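Local coordinates for hypothetical sugar ABC-transporter sugar binding protein (Arthrobacter globiformis, PDB 7BVT) that probably serves as the substrate-binding component of a sugar ABC transporter, capturing cyclic alpha-maltosyl-(1→6)-maltose for import, at residues 28-33 with 84-89. Sequence-based numbering, arbitrary orientation.
Sequences VEVTVW and PDIAIG
Pro84 lays its CB-CG-CD edge over one face of the Trp33 indole: CB stands 3.5 Å from the centroid of the five-membered ring and 7° off the ring normal, a CH-pi contact, while CG and CD spread over the six-membered ring. The indole is turned back over the proline by a chi1 of -61°. Lys73 adds a cation-pi contact and Leu74 of helix 70-80 touches both residues, so an alanine in place of Trp33 would probably leave Pro84 without its aromatic cover and Lys73 without its pi partner. The backbones pair through Ile86 N to Thr31 O (2.9 Å), Trp33 N to Ile86 O (2.9 Å) and Ile88 N to Trp33 O (2.8 Å), the ladder of a parallel pair within the alpha/beta lobe of a periplasmic-binding-protein fold. On the other sheet face, Val32 CG2 meets Ile86 CD1 at 3.8 Å, with helix 306-319 packed on Ile86. Toward Glu29 the ladder gives way to side-chain and water bonds. Asp85 OD2 takes Thr31 N through its anti lone pair (2.8 Å, 168°), and Asp85 N donates to Thr31 OG1 at 3.0 Å. Beyond, exposed Glu29 leads its side chain away from 84-89, and a water donating to Glu29 O and Asp85 OD2 spans the gap.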
loop_
_atom_site.group_PDB
_atom_site.type_symbol
_atom_site.label_atom_id
_atom_site.label_comp_id
_atom_site.label_asym_id
_atom_site.label_seq_id
_atom_site.Cartn_x
_atom_site.Cartn_y
_atom_site.Cartn_z
ATOM N N VAL A 28 -10.813 -13.607 29.143
ATOM C CA VAL A 28 -10.036 -12.338 29.125
ATOM C C VAL A 28 -10.699 -11.433 28.073
ATOM O O VAL A 28 -10.865 -11.900 26.909
ATOM C CB VAL A 28 -8.549 -12.575 28.794
ATOM C CG1 VAL A 28 -7.774 -11.250 28.682
ATOM C CG2 VAL A 28 -7.875 -13.520 29.779
ATOM N N GLU A 29 -11.081 -10.220 28.457
ATOM C CA GLU A 29 -11.758 -9.257 27.555
ATOM C C GLU A 29 -10.678 -8.485 26.808
ATOM O O GLU A 29 -9.773 -7.967 27.455
ATOM C CB GLU A 29 -12.656 -8.308 28.345
ATOM C CG GLU A 29 -13.655 -9.061 29.208
ATOM C CD GLU A 29 -14.847 -9.635 28.466
ATOM O OE1 GLU A 29 -15.066 -9.225 27.298
ATOM O OE2 GLU A 29 -15.575 -10.489 29.057
ATOM N N VAL A 30 -10.750 -8.479 25.487
ATOM C CA VAL A 30 -9.746 -7.848 24.605
ATOM C C VAL A 30 -10.516 -6.912 23.679
ATOM O O VAL A 30 -11.431 -7.343 22.964
ATOM C CB VAL A 30 -8.948 -8.936 23.856
ATOM C CG1 VAL A 30 -8.078 -8.369 22.737
ATOM C CG2 VAL A 30 -8.083 -9.760 24.794
ATOM N N THR A 31 -10.125 -5.669 23.697
ATOM C CA THR A 31 -10.735 -4.666 22.820
ATOM C C THR A 31 -9.912 -4.489 21.538
ATOM O O THR A 31 -8.682 -4.473 21.619
ATOM C CB THR A 31 -10.920 -3.357 23.549
ATOM O OG1 THR A 31 -9.660 -2.881 24.009
ATOM C CG2 THR A 31 -11.914 -3.538 24.691
ATOM N N VAL A 32 -10.599 -4.319 20.429
ATOM C CA VAL A 32 -9.984 -4.085 19.089
ATOM C C VAL A 32 -10.611 -2.829 18.529
ATOM O O VAL A 32 -11.835 -2.818 18.442
ATOM C CB VAL A 32 -10.198 -5.251 18.126
ATOM C CG1 VAL A 32 -9.615 -4.908 16.766
ATOM C CG2 VAL A 32 -9.603 -6.526 18.657
ATOM N N TRP A 33 -9.814 -1.851 18.173
ATOM C CA TRP A 33 -10.289 -0.699 17.391
ATOM C C TRP A 33 -9.768 -0.818 15.962
ATOM O O TRP A 33 -8.576 -1.132 15.779
ATOM C CB TRP A 33 -9.855 0.611 17.979
ATOM C CG TRP A 33 -10.330 0.906 19.369
ATOM C CD1 TRP A 33 -11.246 0.219 20.081
ATOM C CD2 TRP A 33 -9.964 2.029 20.169
ATOM N NE1 TRP A 33 -11.445 0.825 21.292
ATOM C CE2 TRP A 33 -10.690 1.926 21.377
ATOM C CE3 TRP A 33 -9.103 3.101 19.985
ATOM C CZ2 TRP A 33 -10.526 2.831 22.425
ATOM C CZ3 TRP A 33 -8.989 4.029 21.001
ATOM C CH2 TRP A 33 -9.678 3.879 22.197
ATOM N N PRO A 84 -6.892 0.832 23.688
ATOM C CA PRO A 84 -7.476 -0.457 23.369
ATOM C C PRO A 84 -6.357 -1.497 23.542
ATOM O O PRO A 84 -5.236 -1.141 23.708
ATOM C CB PRO A 84 -7.896 -0.357 21.911
ATOM C CG PRO A 84 -6.887 0.577 21.371
ATOM C CD PRO A 84 -6.608 1.603 22.450
ATOM N N ASP A 85 -6.728 -2.737 23.521
ATOM C CA ASP A 85 -5.721 -3.821 23.610
ATOM C C ASP A 85 -5.077 -4.001 22.232
ATOM O O ASP A 85 -3.878 -4.168 22.170
ATOM C CB ASP A 85 -6.349 -5.116 24.071
ATOM C CG ASP A 85 -6.913 -4.915 25.462
ATOM O OD1 ASP A 85 -6.127 -4.417 26.334
ATOM O OD2 ASP A 85 -8.119 -5.221 25.622
ATOM N N ILE A 86 -5.877 -3.978 21.181
ATOM C CA ILE A 86 -5.425 -4.065 19.767
ATOM C C ILE A 86 -5.871 -2.798 19.029
ATOM O O ILE A 86 -7.087 -2.461 19.008
ATOM C CB ILE A 86 -5.908 -5.354 19.068
ATOM C CG1 ILE A 86 -5.427 -6.631 19.769
ATOM C CG2 ILE A 86 -5.550 -5.371 17.608
ATOM C CD1 ILE A 86 -6.110 -7.897 19.281
ATOM N N ALA A 87 -4.964 -2.169 18.306
ATOM C CA ALA A 87 -5.322 -1.178 17.270
ATOM C C ALA A 87 -5.012 -1.739 15.882
ATOM O O ALA A 87 -3.942 -2.325 15.694
ATOM C CB ALA A 87 -4.537 0.095 17.470
ATOM N N ILE A 88 -5.897 -1.558 14.935
ATOM C CA ILE A 88 -5.634 -1.941 13.532
ATOM C C ILE A 88 -5.608 -0.645 12.726
ATOM O O ILE A 88 -6.654 0.008 12.582
ATOM C CB ILE A 88 -6.645 -2.980 13.025
ATOM C CG1 ILE A 88 -6.658 -4.225 13.921
ATOM C CG2 ILE A 88 -6.419 -3.340 11.560
ATOM C CD1 ILE A 88 -7.604 -5.290 13.501
ATOM N N GLY A 89 -4.433 -0.293 12.205
ATOM C CA GLY A 89 -4.188 1.000 11.565
ATOM C C GLY A 89 -3.590 0.866 10.195
ATOM O O GLY A 89 -3.213 -0.225 9.796
HETATM O O HOH W 1 -9.528 -5.021 27.821
#